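Local coordinates for tail spike protein (Acinetobacter phage vB_AbaP_AS12, PDB 6EU4) that probably recognises and degrades the capsular polysaccharide of its Acinetobacter baumannii host, as a trimeric tailspike of the phage, at residues Thr326-Leu338 with Phe350-Ala362. Numbering follows the deposited sequence.
Sequences TCMNEHLHAQNFL and FNGQAIYNKYKPA
Strands 328-330 and 351-355 run parallel in successive coils of a right-handed beta-helix, the usual tailspike fold, with Met328 beside Asn351 and Leu332 beside Ile355. The chain turns a corner at His331, which like neighbouring Ala354 has positive phi, and the hydrogen-bonded ladder runs through it: His331 N to Gln353 O, Leu332 N to Ala354 O (2.9 Å), Tyr356 N to Leu332 O (3.0 Å). Inside the coil, Phe337 meets Phe350 edge-to-face, Phe337 CZ to Phe350 CE2 3.5 Å with planes at 87°, while Cys327 O lies over the opposite face. Leu332 and Ile355, at equivalent positions, lie alongside, Leu332 CD2 to Ile355 CG2 3.9 Å. A chi1 of 86° sets Asn329 CG between its backbone N and carbonyl carbon; Gly352, lacking a side chain, leaves room for OD1, 3.1 Å from Gly352 CA and without a polar partner. On the outer side, a water joins Glu330 and Gln353. Further along, His333 ND1 and Tyr359 OH share a hydrogen bond (2.8 Å), with Tyr356 CD2 over one imidazole face, the rings barely overlapping. Gln353 NE2 hydrogen-bonds Asn351 OD1 and Gln292 OE1 of the second subunit. Strand 284-304 flanks 328-330 and strand 387-390 flanks 351-355; strands 311-318 and 371-376 meet the interior residues.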
ATOM      1  N   THR A 326       5.277   4.310   2.349  1.00 10.01           N
ATOM      2  CA  THR A 326       6.667   4.732   2.176  1.00  9.58           C
ATOM      3  C   THR A 326       6.824   6.258   2.257  1.00 11.52           C
ATOM      4  O   THR A 326       7.514   6.872   1.440  1.00 12.03           O
ATOM      5  CB  THR A 326       7.258   4.192   0.859  1.00 11.56           C
ATOM      6  OG1 THR A 326       6.431   3.156   0.304  1.00 12.82           O
ATOM      7  CG2 THR A 326       8.618   3.555   1.116  1.00 12.86           C
ATOM      8  N   CYS A 327       6.204   6.865   3.273  1.00 10.43           N
ATOM      9  CA  CYS A 327       6.340   8.293   3.536  1.00  8.93           C
ATOM     10  C   CYS A 327       7.552   8.565   4.424  1.00 10.07           C
ATOM     11  O   CYS A 327       8.143   7.658   5.023  1.00 10.72           O
ATOM     12  CB  CYS A 327       5.050   8.847   4.152  1.00 11.37           C
ATOM     13  SG  CYS A 327       3.658   8.800   2.930  1.00 14.25           S
HETATM   14  N   MSE A 328       7.918   9.842   4.499  1.00 10.71           N
HETATM   15  CA  MSE A 328       9.113  10.276   5.230  1.00  9.60           C
HETATM   16  C   MSE A 328       8.891  11.552   6.020  1.00 11.07           C
HETATM   17  O   MSE A 328       7.967  12.323   5.763  1.00  9.38           O
HETATM   18  CB  MSE A 328      10.289  10.505   4.273  1.00 10.68           C
HETATM   19  CG  MSE A 328      10.656   9.293   3.475  1.00 10.09           C
HETATM   20 SE   MSE A 328      12.340   9.562   2.532  0.92 11.79          SE
HETATM   21  CE  MSE A 328      13.560   9.779   4.049  1.00 15.06           C
ATOM     22  N   ASN A 329       9.799  11.783   6.957  1.00 11.23           N
ATOM     23  CA  ASN A 329       9.991  13.100   7.517  1.00 10.63           C
ATOM     24  C   ASN A 329      11.466  13.268   7.843  1.00 11.07           C
ATOM     25  O   ASN A 329      12.177  12.293   8.114  1.00 11.18           O
ATOM     26  CB  ASN A 329       9.138  13.325   8.786  1.00 12.19           C
ATOM     27  CG  ASN A 329       9.815  12.841  10.022  1.00 14.27           C
ATOM     28  OD1 ASN A 329       9.753  11.653  10.366  1.00 13.28           O
ATOM     29  ND2 ASN A 329      10.514  13.751  10.703  1.00 13.41           N
ATOM     30  N   GLU A 330      11.906  14.524   7.818  1.00 12.21           N
ATOM     31  CA  GLU A 330      13.260  14.894   8.217  1.00 10.94           C
ATOM     32  C   GLU A 330      13.196  16.177   9.033  1.00 12.13           C
ATOM     33  O   GLU A 330      12.705  17.195   8.538  1.00 14.30           O
ATOM     34  CB  GLU A 330      14.167  15.100   6.991  1.00 11.73           C
ATOM     35  CG  GLU A 330      14.308  13.863   6.090  1.00 16.90           C
ATOM     36  CD  GLU A 330      15.321  14.016   4.966  1.00 25.50           C
ATOM     37  OE1 GLU A 330      16.330  14.742   5.133  1.00 23.85           O
ATOM     38  OE2 GLU A 330      15.110  13.371   3.914  1.00 26.74           O
ATOM     39  N   HIS A 331      13.729  16.126  10.261  1.00 11.96           N
ATOM     40  CA  HIS A 331      13.874  17.252  11.180  1.00 12.32           C
ATOM     41  C   HIS A 331      12.525  17.637  11.766  1.00 13.43           C
ATOM     42  O   HIS A 331      11.783  18.443  11.194  1.00 13.87           O
ATOM     43  CB  HIS A 331      14.549  18.455  10.504  1.00 12.63           C
ATOM     44  CG  HIS A 331      15.860  18.124   9.871  1.00 15.06           C
ATOM     45  ND1 HIS A 331      17.001  17.889  10.603  1.00 16.66           N
ATOM     46  CD2 HIS A 331      16.198  17.946   8.571  1.00 16.23           C
ATOM     47  CE1 HIS A 331      17.989  17.574   9.781  1.00 19.27           C
ATOM     48  NE2 HIS A 331      17.524  17.600   8.543  1.00 17.68           N
ATOM     49  N   LEU A 332      12.216  17.059  12.925  1.00 11.77           N
ATOM     50  CA  LEU A 332      10.935  17.238  13.587  1.00  9.22           C
ATOM     51  C   LEU A 332      11.171  17.585  15.040  1.00  9.76           C
ATOM     52  O   LEU A 332      11.837  16.835  15.764  1.00 10.59           O
ATOM     53  CB  LEU A 332      10.082  15.973  13.492  1.00 12.11           C
ATOM     54  CG  LEU A 332       8.716  16.042  14.206  1.00 10.98           C
ATOM     55  CD1 LEU A 332       7.846  17.069  13.533  1.00 11.00           C
ATOM     56  CD2 LEU A 332       8.019  14.686  14.197  1.00 12.61           C
ATOM     57  N   HIS A 333      10.644  18.736  15.450  1.00 10.18           N
ATOM     58  CA  HIS A 333      10.531  19.137  16.853  1.00 10.57           C
ATOM     59  C   HIS A 333       9.034  19.251  17.150  1.00 11.37           C
ATOM     60  O   HIS A 333       8.391  20.251  16.804  1.00 12.58           O
ATOM     61  CB  HIS A 333      11.257  20.449  17.121  1.00 10.93           C
ATOM     62  CG  HIS A 333      12.734  20.371  16.929  1.00 12.60           C
ATOM     63  ND1 HIS A 333      13.618  20.188  17.971  1.00 12.14           N
ATOM     64  CD2 HIS A 333      13.486  20.450  15.807  1.00 13.62           C
ATOM     65  CE1 HIS A 333      14.852  20.162  17.497  1.00 14.46           C
ATOM     66  NE2 HIS A 333      14.798  20.308  16.185  1.00 13.44           N
ATOM     67  N   ALA A 334       8.483  18.239  17.813  1.00 10.84           N
ATOM     68  CA  ALA A 334       7.053  18.208  18.078  1.00 10.64           C
ATOM     69  C   ALA A 334       6.765  17.404  19.335  1.00 11.70           C
ATOM     70  O   ALA A 334       7.527  16.522  19.717  1.00 13.17           O
ATOM     71  CB  ALA A 334       6.295  17.589  16.906  1.00 12.18           C
ATOM     72  N   GLN A 335       5.627  17.699  19.960  1.00 10.79           N
ATOM     73  CA  GLN A 335       5.224  16.927  21.129  1.00 11.57           C
ATOM     74  C   GLN A 335       4.769  15.528  20.738  1.00 13.18           C
ATOM     75  O   GLN A 335       5.037  14.563  21.460  1.00 12.84           O
ATOM     76  CB  GLN A 335       4.121  17.649  21.889  1.00 15.48           C
ATOM     77  CG  GLN A 335       3.776  16.974  23.209  1.00 14.73           C
ATOM     78  CD  GLN A 335       2.645  17.697  23.917  1.00 17.01           C
ATOM     79  OE1 GLN A 335       2.686  18.916  24.069  1.00 17.38           O
ATOM     80  NE2 GLN A 335       1.617  16.957  24.311  1.00 17.19           N
ATOM     81  N   ASN A 336       4.060  15.398  19.622  1.00 10.63           N
ATOM     82  CA  ASN A 336       3.675  14.098  19.090  1.00  9.30           C
ATOM     83  C   ASN A 336       4.167  13.966  17.660  1.00 11.87           C
ATOM     84  O   ASN A 336       4.211  14.947  16.913  1.00 11.30           O
ATOM     85  CB  ASN A 336       2.146  13.879  19.036  1.00 11.62           C
ATOM     86  CG  ASN A 336       1.414  14.122  20.362  1.00 14.28           C
ATOM     87  OD1 ASN A 336       0.341  14.725  20.350  1.00 16.09           O
ATOM     88  ND2 ASN A 336       1.935  13.619  21.475  1.00 12.64           N
ATOM     89  N   PHE A 337       4.491  12.734  17.272  1.00 10.71           N
ATOM     90  CA  PHE A 337       4.666  12.419  15.861  1.00 10.14           C
ATOM     91  C   PHE A 337       3.298  12.291  15.205  1.00 10.35           C
ATOM     92  O   PHE A 337       3.002  12.991  14.236  1.00 11.37           O
ATOM     93  CB  PHE A 337       5.492  11.140  15.715  1.00 10.56           C
ATOM     94  CG  PHE A 337       5.660  10.639  14.302  1.00 10.29           C
ATOM     95  CD1 PHE A 337       6.746  11.036  13.531  1.00 11.65           C
ATOM     96  CD2 PHE A 337       4.779   9.702  13.786  1.00 12.11           C
ATOM     97  CE1 PHE A 337       6.920  10.545  12.255  1.00 12.15           C
ATOM     98  CE2 PHE A 337       4.923   9.210  12.512  1.00 10.65           C
ATOM     99  CZ  PHE A 337       6.010   9.617  11.738  1.00 11.05           C
ATOM    100  N   LEU A 338       2.438  11.452  15.778  1.00 10.94           N
ATOM    101  CA  LEU A 338       1.073  11.262  15.328  1.00  9.89           C
ATOM    102  C   LEU A 338       0.166  11.432  16.530  1.00 11.35           C
ATOM    103  O   LEU A 338       0.342  10.750  17.549  1.00 12.99           O
ATOM    104  CB  LEU A 338       0.868   9.884  14.718  1.00  9.09           C
ATOM    105  CG  LEU A 338      -0.603   9.496  14.456  1.00 11.17           C
ATOM    106  CD1 LEU A 338      -1.251  10.425  13.445  1.00 13.39           C
ATOM    107  CD2 LEU A 338      -0.652   8.039  13.984  1.00 13.49           C
ATOM    108  N   PHE A 350       7.578   3.554   6.734  1.00  8.28           N
ATOM    109  CA  PHE A 350       7.985   4.934   6.980  1.00  9.19           C
ATOM    110  C   PHE A 350       9.502   5.026   7.110  1.00 10.62           C
ATOM    111  O   PHE A 350      10.196   4.055   7.428  1.00 10.97           O
ATOM    112  CB  PHE A 350       7.317   5.478   8.252  1.00 10.63           C
ATOM    113  CG  PHE A 350       7.191   6.974   8.277  1.00  8.60           C
ATOM    114  CD1 PHE A 350       6.126   7.591   7.652  1.00  9.94           C
ATOM    115  CD2 PHE A 350       8.142   7.768   8.920  1.00 10.42           C
ATOM    116  CE1 PHE A 350       5.991   8.964   7.638  1.00 11.00           C
ATOM    117  CE2 PHE A 350       8.011   9.154   8.920  1.00 11.06           C
ATOM    118  CZ  PHE A 350       6.946   9.755   8.279  1.00 10.90           C
ATOM    119  N   ASN A 351      10.032   6.220   6.830  1.00  8.97           N
ATOM    120  CA  ASN A 351      11.447   6.473   7.065  1.00  8.16           C
ATOM    121  C   ASN A 351      11.506   7.881   7.661  1.00 10.05           C
ATOM    122  O   ASN A 351      11.403   8.886   6.940  1.00 10.12           O
ATOM    123  CB  ASN A 351      12.256   6.307   5.781  1.00 10.63           C
ATOM    124  CG  ASN A 351      13.749   6.453   5.984  1.00 13.49           C
ATOM    125  OD1 ASN A 351      14.213   7.073   6.944  1.00 12.18           O
ATOM    126  ND2 ASN A 351      14.525   5.908   5.040  1.00 14.35           N
ATOM    127  N   GLY A 352      11.579   7.947   8.987  1.00 10.08           N
ATOM    128  CA  GLY A 352      11.553   9.207   9.716  1.00  9.48           C
ATOM    129  C   GLY A 352      12.908   9.474  10.356  1.00 10.04           C
ATOM    130  O   GLY A 352      13.479   8.601  11.018  1.00 10.52           O
ATOM    131  N   GLN A 353      13.415  10.690  10.151  1.00 10.05           N
ATOM    132  CA  GLN A 353      14.782  11.029  10.519  1.00 10.03           C
ATOM    133  C   GLN A 353      14.810  12.302  11.341  1.00  9.57           C
ATOM    134  O   GLN A 353      14.029  13.225  11.098  1.00 12.05           O
ATOM    135  CB  GLN A 353      15.643  11.199   9.267  1.00 15.10           C
ATOM    136  CG  GLN A 353      15.560   9.970   8.374  1.00 18.89           C
ATOM    137  CD  GLN A 353      16.419  10.068   7.127  1.00 23.41           C
ATOM    138  OE1 GLN A 353      17.178  11.024   6.966  1.00 25.18           O
ATOM    139  NE2 GLN A 353      16.316   9.070   6.242  1.00 19.95           N
ATOM    140  N   ALA A 354      15.721  12.336  12.314  1.00 10.75           N
ATOM    141  CA  ALA A 354      16.030  13.547  13.063  1.00 11.18           C
ATOM    142  C   ALA A 354      14.772  14.043  13.775  1.00 10.85           C
ATOM    143  O   ALA A 354      14.284  15.150  13.563  1.00 11.48           O
ATOM    144  CB  ALA A 354      16.641  14.613  12.147  1.00 13.98           C
ATOM    145  N   ILE A 355      14.230  13.163  14.608  1.00  9.60           N
ATOM    146  CA  ILE A 355      13.044  13.453  15.406  1.00  9.49           C
ATOM    147  C   ILE A 355      13.495  13.620  16.853  1.00 11.01           C
ATOM    148  O   ILE A 355      13.909  12.655  17.515  1.00 11.88           O
ATOM    149  CB  ILE A 355      11.971  12.363  15.278  1.00  9.66           C
ATOM    150  CG1 ILE A 355      11.543  12.203  13.804  1.00 11.56           C
ATOM    151  CG2 ILE A 355      10.772  12.699  16.194  1.00  9.89           C
ATOM    152  CD1 ILE A 355      10.904  10.833  13.542  1.00 13.61           C
ATOM    153  N   TYR A 356      13.419  14.854  17.349  1.00 10.44           N
ATOM    154  CA  TYR A 356      13.949  15.205  18.666  1.00  9.56           C
ATOM    155  C   TYR A 356      12.815  15.148  19.679  1.00 11.81           C
ATOM    156  O   TYR A 356      12.108  16.127  19.908  1.00 13.02           O
ATOM    157  CB  TYR A 356      14.615  16.564  18.584  1.00 11.39           C
ATOM    158  CG  TYR A 356      15.702  16.484  17.578  1.00 13.13           C
ATOM    159  CD1 TYR A 356      16.887  15.801  17.861  1.00 17.28           C
ATOM    160  CD2 TYR A 356      15.521  16.984  16.306  1.00 14.76           C
ATOM    161  CE1 TYR A 356      17.896  15.679  16.902  1.00 20.29           C
ATOM    162  CE2 TYR A 356      16.539  16.877  15.346  1.00 16.74           C
ATOM    163  CZ  TYR A 356      17.702  16.220  15.649  1.00 22.66           C
ATOM    164  OH  TYR A 356      18.687  16.113  14.682  1.00 26.09           O
ATOM    165  N   ASN A 357      12.637  13.965  20.279  1.00 10.90           N
ATOM    166  CA  ASN A 357      11.494  13.681  21.143  1.00  9.37           C
ATOM    167  C   ASN A 357      11.831  14.069  22.584  1.00 10.80           C
ATOM    168  O   ASN A 357      11.986  13.233  23.481  1.00 11.79           O
ATOM    169  CB  ASN A 357      11.090  12.213  21.035  1.00 10.27           C
ATOM    170  CG  ASN A 357      12.237  11.242  21.376  1.00 10.57           C
ATOM    171  OD1 ASN A 357      13.379  11.413  20.950  1.00 11.24           O
ATOM    172  ND2 ASN A 357      11.922  10.227  22.156  1.00 11.36           N
ATOM    173  N   LYS A 358      11.918  15.384  22.794  1.00 11.86           N
ATOM    174  CA  LYS A 358      12.310  15.942  24.087  1.00 10.89           C
ATOM    175  C   LYS A 358      11.302  16.940  24.647  1.00 11.26           C
ATOM    176  O   LYS A 358      11.643  17.698  25.568  1.00 13.19           O
ATOM    177  CB  LYS A 358      13.683  16.614  23.987  1.00 11.28           C
ATOM    178  CG  LYS A 358      13.741  17.748  22.969  1.00 12.79           C
ATOM    179  CD  LYS A 358      15.133  18.429  22.971  1.00 14.83           C
ATOM    180  CE  LYS A 358      15.157  19.613  22.020  1.00 16.46           C
ATOM    181  NZ  LYS A 358      16.503  20.252  21.950  1.00 15.40           N
ATOM    182  N   TYR A 359      10.075  16.963  24.137  1.00 11.44           N
ATOM    183  CA  TYR A 359       9.121  18.009  24.470  1.00 12.33           C
ATOM    184  C   TYR A 359       7.964  17.468  25.300  1.00 13.20           C
ATOM    185  O   TYR A 359       7.501  16.340  25.097  1.00 13.44           O
ATOM    186  CB  TYR A 359       8.607  18.675  23.199  1.00 13.59           C
ATOM    187  CG  TYR A 359       9.728  19.311  22.423  1.00 11.64           C
ATOM    188  CD1 TYR A 359      10.283  20.516  22.859  1.00 12.77           C
ATOM    189  CD2 TYR A 359      10.249  18.717  21.284  1.00 11.46           C
ATOM    190  CE1 TYR A 359      11.293  21.111  22.184  1.00 11.61           C
ATOM    191  CE2 TYR A 359      11.289  19.316  20.591  1.00 11.37           C
ATOM    192  CZ  TYR A 359      11.806  20.515  21.067  1.00 11.80           C
ATOM    193  OH  TYR A 359      12.832  21.167  20.427  1.00 13.22           O
ATOM    194  N   LYS A 360       7.494  18.300  26.224  1.00 13.81           N
ATOM    195  CA  LYS A 360       6.440  17.931  27.155  1.00 13.56           C
ATOM    196  C   LYS A 360       5.441  19.069  27.289  1.00 15.10           C
ATOM    197  O   LYS A 360       5.826  20.248  27.246  1.00 16.85           O
ATOM    198  CB  LYS A 360       7.008  17.602  28.545  1.00 14.22           C
ATOM    199  CG  LYS A 360       7.969  16.434  28.535  1.00 14.24           C
ATOM    200  CD  LYS A 360       8.587  16.155  29.894  1.00 16.08           C
ATOM    201  CE  LYS A 360       9.503  14.965  29.782  1.00 13.60           C
ATOM    202  NZ  LYS A 360      10.181  14.667  31.090  1.00 14.68           N
ATOM    203  N   PRO A 361       4.166  18.747  27.507  1.00 13.64           N
ATOM    204  CA  PRO A 361       3.171  19.782  27.792  1.00 15.34           C
ATOM    205  C   PRO A 361       3.328  20.322  29.201  1.00 18.34           C
ATOM    206  O   PRO A 361       3.839  19.655  30.101  1.00 18.21           O
ATOM    207  CB  PRO A 361       1.841  19.030  27.638  1.00 14.52           C
ATOM    208  CG  PRO A 361       2.156  17.656  28.133  1.00 15.19           C
ATOM    209  CD  PRO A 361       3.583  17.392  27.607  1.00 14.39           C
ATOM    210  N   ALA A 362       2.849  21.552  29.395  1.00 20.45           N
ATOM    211  CA  ALA A 362       2.871  22.142  30.729  1.00 24.61           C
ATOM    212  C   ALA A 362       2.006  21.341  31.695  1.00 24.32           C
ATOM    213  O   ALA A 362       2.390  21.122  32.850  1.00 22.55           O
ATOM    214  CB  ALA A 362       2.386  23.596  30.673  1.00 24.93           C
TER
HETATM  215  O   HOH W   1      17.619  13.876   7.800  1.00 33.58           O
HETATM  216  O   HOH W   2      18.509  18.329  12.994  1.00 37.39           O
HETATM  217  O   HOH W   3       8.912  15.319  21.909  1.00 11.11           O
HETATM  218  O   HOH W   4       6.843  14.146  23.489  1.00 13.12           O